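Local structure of E3 19 kDa protein (Human adenovirus E serotype 4, 5IRO) at residues Asp16-Ser21 with Ile33-Glu38; Gln40-Gln45 with Tyr67-Pro72; Gly26-Val31 with Ala56-Pro61. The protein probably binds MHC class I heavy chains through its lumenal domain, the part present here, and retains them in the endoplasmic reticulum of the infected cell. All coordinates share one frame; numbering follows the deposited sequence.

Contact 1: residues Asp16-Ser21 with Ile33-Glu38; sequences DKCQLS and IKCGWE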
# COMPACT_ATOMS: atom_id res chain seq x y z
N ASP D 16 -30.96 11.49 9.68
CA ASP D 16 -30.43 12.64 10.40
C ASP D 16 -29.17 12.06 11.01
O ASP D 16 -28.13 12.72 11.09
CB ASP D 16 -31.39 13.10 11.50
CG ASP D 16 -30.81 12.91 12.90
OD1 ASP D 16 -30.28 13.89 13.47
OD2 ASP D 16 -30.88 11.78 13.43
N LYS D 17 -29.29 10.80 11.42
CA LYS D 17 -28.18 10.06 11.97
C LYS D 17 -27.52 9.28 10.85
O LYS D 17 -27.86 8.12 10.59
CB LYS D 17 -28.66 9.11 13.08
CG LYS D 17 -27.56 8.30 13.74
CD LYS D 17 -28.13 7.28 14.72
CE LYS D 17 -28.93 7.96 15.83
NZ LYS D 17 -29.46 6.98 16.82
N CYS D 18 -26.58 9.94 10.18
CA CYS D 18 -25.71 9.29 9.21
C CYS D 18 -24.36 9.04 9.88
O CYS D 18 -23.63 9.98 10.20
CB CYS D 18 -25.55 10.19 7.98
SG CYS D 18 -26.99 10.23 6.91
N GLN D 19 -24.05 7.77 10.10
CA GLN D 19 -22.89 7.37 10.90
C GLN D 19 -21.56 7.87 10.34
O GLN D 19 -21.38 7.98 9.13
CB GLN D 19 -22.84 5.84 11.00
CG GLN D 19 -22.51 5.15 9.68
CD GLN D 19 -22.38 3.65 9.79
OE1 GLN D 19 -23.36 2.92 9.73
NE2 GLN D 19 -21.14 3.18 9.95
N LEU D 20 -20.64 8.20 11.23
CA LEU D 20 -19.32 8.66 10.81
C LEU D 20 -18.18 8.04 11.62
O LEU D 20 -18.31 7.81 12.82
CB LEU D 20 -19.22 10.19 10.77
CG LEU D 20 -19.38 11.08 12.01
CD1 LEU D 20 -18.94 12.49 11.66
CD2 LEU D 20 -20.81 11.08 12.53
N SER D 21 -17.07 7.77 10.93
CA SER D 21 -15.90 7.16 11.55
C SER D 21 -14.66 8.02 11.32
O SER D 21 -14.56 8.73 10.31
CB SER D 21 -15.67 5.75 11.01
OG SER D 21 -15.72 5.74 9.59
N ILE D 33 -17.91 10.27 6.68
CA ILE D 33 -19.34 10.39 6.97
C ILE D 33 -20.15 9.41 6.13
O ILE D 33 -20.35 9.63 4.93
CB ILE D 33 -19.85 11.82 6.71
CG1 ILE D 33 -18.92 12.84 7.37
CG2 ILE D 33 -21.27 11.98 7.23
CD1 ILE D 33 -19.23 14.28 7.00
N LYS D 34 -20.60 8.33 6.75
CA LYS D 34 -21.37 7.31 6.04
C LYS D 34 -22.87 7.39 6.32
O LYS D 34 -23.32 7.18 7.45
CB LYS D 34 -20.85 5.91 6.40
CG LYS D 34 -21.52 4.79 5.61
CD LYS D 34 -20.87 3.45 5.92
CE LYS D 34 -21.45 2.35 5.04
NZ LYS D 34 -20.86 1.02 5.39
N CYS D 35 -23.64 7.70 5.29
CA CYS D 35 -25.09 7.64 5.36
C CYS D 35 -25.60 6.46 4.55
O CYS D 35 -24.80 5.69 4.01
CB CYS D 35 -25.71 8.96 4.87
SG CYS D 35 -25.29 10.40 5.89
N GLY D 36 -26.92 6.31 4.46
CA GLY D 36 -27.50 5.14 3.84
C GLY D 36 -27.22 4.99 2.35
O GLY D 36 -27.16 5.97 1.62
N TRP D 37 -27.04 3.74 1.92
CA TRP D 37 -26.83 3.42 0.51
C TRP D 37 -28.09 2.81 -0.10
O TRP D 37 -28.06 2.24 -1.19
CB TRP D 37 -25.65 2.47 0.35
CG TRP D 37 -24.32 3.15 0.42
CD1 TRP D 37 -23.50 3.24 1.50
CD2 TRP D 37 -23.65 3.84 -0.65
NE1 TRP D 37 -22.37 3.94 1.18
CE2 TRP D 37 -22.43 4.32 -0.13
CE3 TRP D 37 -23.97 4.10 -1.98
CZ2 TRP D 37 -21.53 5.05 -0.91
CZ3 TRP D 37 -23.07 4.82 -2.75
CH2 TRP D 37 -21.87 5.28 -2.21
N GLU D 38 -29.19 2.94 0.63
CA GLU D 38 -30.48 2.40 0.21
C GLU D 38 -31.28 3.51 -0.47
O GLU D 38 -32.38 3.29 -0.97
CB GLU D 38 -31.25 1.86 1.41
CG GLU D 38 -30.42 0.97 2.33
CD GLU D 38 -29.75 1.77 3.44
OE1 GLU D 38 -29.95 3.00 3.49
OE2 GLU D 38 -29.03 1.16 4.26
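Cys18 and Cys35 are joined by a disulfide, with Cys18 SG 2.0 Å from Cys35 SG. Each sulfur swings back beside its own backbone N (chi1 -74° and -63°), and both CB atoms lie on the same face of the pair. Cys18 is poorly ordered, so the finer geometry of the bridge is doubtful.

One residue further in, Gln19 and Lys34 lie side by side and point the same way, on the face turned from the disulfide. Gln19 CG runs 3.8 Å from Lys34 CB, and the two extended chains stay alongside each other until Gln19 NE2 passes 4.0 Å from Lys34 CD. The lysine contributes only methylene groups here, and its amine leads off from the pair. Under them Lys34 N donates to Gln19 O in a bent bond (135° at the hydrogen), whose modelled length is doubtful at this resolution.

The two segments form the open end of the beta hairpin made by strands 20-24 and 29-34, in a domain consistent with an immunoglobulin-like fold. The pairing continues inward with a backbone bond between Ser21 and Leu32.

Leu20 and Ile33 make an antiparallel non-hydrogen-bonded pair on the face that also carries the disulfide. Leu20 CB comes up beside the backbone of Ile33, 3.8 Å from its CA, whereas the branches meet more loosely, Leu20 CD1 to Ile33 CG1 at 4.3 Å. Phe85 and Phe87 pack on Leu20, and Tyr46 on Ile33.

Contact 2: residues Gln40-Gln45 with Tyr67-Pro72; sequences QSVAIQ and YTVSVP
Ser70 O takes two neighbouring groups of one peptide link. Ala43 N donates to it over 2.9 Å, arriving in the carbonyl plane on a lone pair, and Val42 CA adds a C-H...O contact at 3.2 Å. Ala43 O in turn accepts Ser70 N in a nearly straight bond (170° at the hydrogen), with Val69 CA close by. Two residues on, Gln45 and Thr68 exchange a second pair of backbone bonds. Ala43-Ser70 and Gln45-Thr68 are thus antiparallel hydrogen-bonded pairs, and Ile44-Val69 between them is a non-hydrogen-bonded one.

On the face of Ile44 and Val69 the contact is apolar. Ile44 CG1 stands anti to the backbone N (chi1 -174°), and the turn at chi2 carries CD1 to the edge of the Tyr67 ring, near its plane and 3.5 Å from Tyr67 CD1. At the other end Val42 and Val71 lie side by side, Val42 CG2 touching Val71 CG1 at 3.6 Å, while the same Val42 methyl crosses to Val69 CG2 at 4.1 Å.

The other face is more polar. Ala43 CB rests 3.9 Å from Ser70 CB, and Gln45 runs beside Thr68 so that its CB and CG both lie against the threonine OG1. The polar ends turn elsewhere: Gln45 NE2 bonds to Lys47 O, and Ser70 OG pairs with Thr80 OG1.

Strand 66-72 is the middle strand of its three-stranded antiparallel sheet, with 43-45 on one flank and 78-84 on the other, where Val69 pairs with Val81. From the apolar face, Ile44 and Tyr67 both reach Ile33 of strand 29-34, which belongs to the second sheet.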
# COMPACT_ATOMS: atom_id res chain seq x y z
N GLN D 40 -30.95 7.05 -3.12
CA GLN D 40 -30.19 7.90 -4.03
C GLN D 40 -30.63 9.33 -3.73
O GLN D 40 -31.63 9.53 -3.04
CB GLN D 40 -30.48 7.49 -5.49
CG GLN D 40 -30.08 8.49 -6.57
CD GLN D 40 -28.60 8.81 -6.58
OE1 GLN D 40 -28.16 9.79 -5.98
NE2 GLN D 40 -27.82 7.99 -7.27
N SER D 41 -29.89 10.32 -4.23
CA SER D 41 -30.24 11.73 -4.08
C SER D 41 -30.13 12.25 -2.64
O SER D 41 -30.20 13.45 -2.40
CB SER D 41 -31.62 12.03 -4.67
OG SER D 41 -31.65 11.69 -6.05
N VAL D 42 -29.94 11.34 -1.69
CA VAL D 42 -29.59 11.74 -0.34
C VAL D 42 -28.16 12.25 -0.40
O VAL D 42 -27.20 11.48 -0.34
CB VAL D 42 -29.79 10.61 0.71
CG1 VAL D 42 -29.25 9.29 0.19
CG2 VAL D 42 -29.15 10.97 2.05
N ALA D 43 -28.02 13.56 -0.54
CA ALA D 43 -26.71 14.16 -0.77
C ALA D 43 -26.04 14.58 0.52
O ALA D 43 -26.66 15.21 1.37
CB ALA D 43 -26.85 15.35 -1.71
N ILE D 44 -24.78 14.21 0.68
CA ILE D 44 -24.04 14.59 1.88
C ILE D 44 -23.00 15.65 1.54
O ILE D 44 -22.27 15.53 0.56
CB ILE D 44 -23.41 13.37 2.60
CG1 ILE D 44 -22.78 13.79 3.94
CG2 ILE D 44 -22.39 12.67 1.72
CD1 ILE D 44 -23.78 14.37 4.91
N GLN D 45 -22.97 16.70 2.35
CA GLN D 45 -22.01 17.78 2.15
C GLN D 45 -21.32 18.08 3.47
O GLN D 45 -21.96 18.09 4.52
CB GLN D 45 -22.74 19.02 1.62
CG GLN D 45 -21.98 20.33 1.74
CD GLN D 45 -21.53 20.87 0.40
OE1 GLN D 45 -22.12 20.55 -0.63
NE2 GLN D 45 -20.50 21.70 0.40
N TYR D 67 -22.44 19.54 9.03
CA TYR D 67 -22.56 19.00 7.69
C TYR D 67 -24.02 18.98 7.25
O TYR D 67 -24.91 18.85 8.09
CB TYR D 67 -21.92 17.61 7.60
CG TYR D 67 -22.49 16.58 8.56
CD1 TYR D 67 -23.35 15.59 8.11
CD2 TYR D 67 -22.16 16.60 9.91
CE1 TYR D 67 -23.87 14.65 8.97
CE2 TYR D 67 -22.68 15.66 10.78
CZ TYR D 67 -23.54 14.69 10.31
OH TYR D 67 -24.05 13.76 11.18
N THR D 68 -24.25 19.11 5.95
CA THR D 68 -25.61 19.20 5.44
C THR D 68 -26.05 17.90 4.79
O THR D 68 -25.26 17.24 4.09
CB THR D 68 -25.77 20.34 4.41
OG1 THR D 68 -24.81 20.20 3.37
CG2 THR D 68 -25.59 21.68 5.08
N VAL D 69 -27.31 17.53 5.01
CA VAL D 69 -27.88 16.35 4.38
C VAL D 69 -29.12 16.75 3.57
O VAL D 69 -30.12 17.21 4.12
CB VAL D 69 -28.23 15.24 5.42
CG1 VAL D 69 -29.01 15.81 6.60
CG2 VAL D 69 -28.97 14.09 4.76
N SER D 70 -29.02 16.58 2.26
CA SER D 70 -30.11 16.94 1.37
C SER D 70 -30.96 15.70 1.14
O SER D 70 -30.48 14.70 0.61
CB SER D 70 -29.56 17.47 0.03
OG SER D 70 -28.62 18.50 0.23
N VAL D 71 -32.22 15.78 1.55
CA VAL D 71 -33.13 14.63 1.45
C VAL D 71 -34.54 15.03 1.03
O VAL D 71 -35.15 15.91 1.64
CB VAL D 71 -33.21 13.86 2.79
CG1 VAL D 71 -32.01 12.94 2.94
CG2 VAL D 71 -33.30 14.82 3.96
N PRO D 72 -35.07 14.35 0.00
CA PRO D 72 -36.43 14.58 -0.50
C PRO D 72 -37.50 14.12 0.49
O PRO D 72 -37.33 13.10 1.16
CB PRO D 72 -36.48 13.74 -1.77
CG PRO D 72 -35.47 12.66 -1.53
CD PRO D 72 -34.36 13.33 -0.79

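Contact 3: residues Gly26-Val31 with Ala56-Pro61; sequences GNRCAV and ASTWQP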
# COMPACT_ATOMS: atom_id res chain seq x y z
N GLY D 26 -1.68 9.03 7.53
CA GLY D 26 -0.62 9.96 7.19
C GLY D 26 -0.57 11.22 8.05
O GLY D 26 -0.32 12.31 7.55
N ASN D 27 -0.81 11.04 9.35
CA ASN D 27 -0.78 12.14 10.34
C ASN D 27 -1.78 13.28 10.13
O ASN D 27 -1.45 14.46 10.29
CB ASN D 27 0.64 12.67 10.48
CG ASN D 27 1.60 11.62 10.99
OD1 ASN D 27 1.22 10.77 11.79
ND2 ASN D 27 2.84 11.66 10.52
N ARG D 28 -2.98 12.91 9.73
CA ARG D 28 -4.10 13.83 9.56
C ARG D 28 -5.35 13.08 9.95
O ARG D 28 -5.45 11.87 9.74
CB ARG D 28 -4.20 14.26 8.12
CG ARG D 28 -4.02 13.04 7.28
CD ARG D 28 -4.17 13.23 5.81
NE ARG D 28 -5.56 13.10 5.42
CZ ARG D 28 -6.14 13.89 4.53
NH1 ARG D 28 -5.45 14.87 3.95
NH2 ARG D 28 -7.41 13.71 4.22
N CYS D 29 -6.32 13.78 10.51
CA CYS D 29 -7.54 13.11 10.92
C CYS D 29 -8.52 12.91 9.77
O CYS D 29 -9.28 13.82 9.41
CB CYS D 29 -8.19 13.87 12.06
SG CYS D 29 -9.43 12.92 12.94
N ALA D 30 -8.53 11.70 9.22
CA ALA D 30 -9.41 11.35 8.11
C ALA D 30 -10.83 11.11 8.60
O ALA D 30 -11.08 10.25 9.45
CB ALA D 30 -8.89 10.12 7.38
N VAL D 31 -11.75 11.89 8.04
CA VAL D 31 -13.17 11.84 8.38
C VAL D 31 -13.95 11.04 7.34
O VAL D 31 -13.74 11.22 6.14
CB VAL D 31 -13.76 13.26 8.45
CG1 VAL D 31 -15.22 13.21 8.86
CG2 VAL D 31 -12.96 14.13 9.39
N ALA D 56 -15.73 11.41 2.30
CA ALA D 56 -14.44 11.26 2.97
C ALA D 56 -13.60 12.53 2.84
O ALA D 56 -13.28 12.96 1.74
CB ALA D 56 -13.68 10.07 2.41
N SER D 57 -13.25 13.12 3.98
CA SER D 57 -12.41 14.31 3.99
C SER D 57 -11.42 14.28 5.14
O SER D 57 -10.98 13.21 5.57
CB SER D 57 -13.26 15.57 4.07
OG SER D 57 -12.44 16.73 4.07
N THR D 58 -11.06 15.46 5.63
CA THR D 58 -10.15 15.58 6.76
C THR D 58 -10.58 16.69 7.69
O THR D 58 -11.27 17.62 7.28
CB THR D 58 -8.72 15.91 6.29
OG1 THR D 58 -8.58 15.59 4.90
CG2 THR D 58 -7.70 15.14 7.11
N TRP D 59 -10.18 16.59 8.96
CA TRP D 59 -10.42 17.70 9.89
C TRP D 59 -9.13 18.21 10.53
O TRP D 59 -8.31 17.44 11.02
CB TRP D 59 -11.44 17.31 10.96
CG TRP D 59 -11.85 18.48 11.81
CD1 TRP D 59 -12.87 19.35 11.58
CD2 TRP D 59 -11.26 18.88 13.05
NE1 TRP D 59 -12.94 20.28 12.59
CE2 TRP D 59 -11.96 20.01 13.51
CE3 TRP D 59 -10.20 18.39 13.82
CZ2 TRP D 59 -11.64 20.66 14.70
CZ3 TRP D 59 -9.88 19.03 15.00
CH2 TRP D 59 -10.60 20.16 15.43
N GLN D 60 -8.98 19.53 10.50
CA GLN D 60 -7.90 20.23 11.19
C GLN D 60 -8.52 21.43 11.90
O GLN D 60 -9.64 21.83 11.56
CB GLN D 60 -6.80 20.67 10.21
CG GLN D 60 -7.19 21.82 9.28
CD GLN D 60 -6.06 22.25 8.36
OE1 GLN D 60 -4.88 22.00 8.64
NE2 GLN D 60 -6.40 22.91 7.26
N PRO D 61 -7.83 22.01 12.91
CA PRO D 61 -8.34 23.18 13.62
C PRO D 61 -8.82 24.28 12.68
O PRO D 61 -8.04 24.80 11.88
CB PRO D 61 -7.12 23.66 14.42
CG PRO D 61 -6.37 22.41 14.69
CD PRO D 61 -6.56 21.53 13.49
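In the three-stranded antiparallel sheet 20-24, 29-34, 54-59, this contact joins the middle strand to the outer strand 54-59. Val31 and Ser57 form a hydrogen-bonded pair: Val31 N reaches Ser57 O at 2.9 Å, approaching from well above the carbonyl plane, and Ser57 N donates back to Val31 O. Further along, Trp59 N donates to Cys29 O, also over 2.9 Å but in the carbonyl plane. Ala30 and Thr58 lie between as the non-hydrogen-bonded pair. The N-to-C directions of the short strands 29-31 and 56-59 make 143°, so the pair is clearly twisted.

Val31 and Trp59 carry the apolar side. With CG1 anti to the backbone N (chi1 -177°), Val31 presents CG2 to the start of the tryptophan side chain, 3.9 Å from Trp59 CB. The indole itself leads away, its NE1 bonded to Asp63 O and its ring meeting that of Phe87 at a small angle. Cys29 shares this face and is disulfide-bonded to Cys91, tying the sheet to helix 91-94.

On the opposite face Arg28 crosses Thr58 at about a right angle. As modelled, Thr58 CG2 lies over one face of the guanidinium, toward its rim, but Arg28 is poorly ordered and comes too close to Thr58, so the details are doubtful. Arg28 and Thr58 each pack on an acidic side chain of another protein chain in the assembly.

In the fold
Contacts 1 and 3 belong to one sheet and share strand 29-34: contact 1 pairs its end with 20-24, contact 3 its start with 54-59, their centres about 18 Å apart. Contact 2 lies in the other sheet, with 43-45 and 66-72, its centre about 10 Å from that of contact 1 and about 21 Å from that of contact 3. Contacts 1 and 2 meet where Ile33 packs on Ile44 and Tyr67, joining the two sheets. Along the chain contact 1 closes before contact 2 opens, while contact 3 interleaves with both. Another protein chain reaches contact 1 at Trp37 and contact 3 more widely, while none touches contact 2.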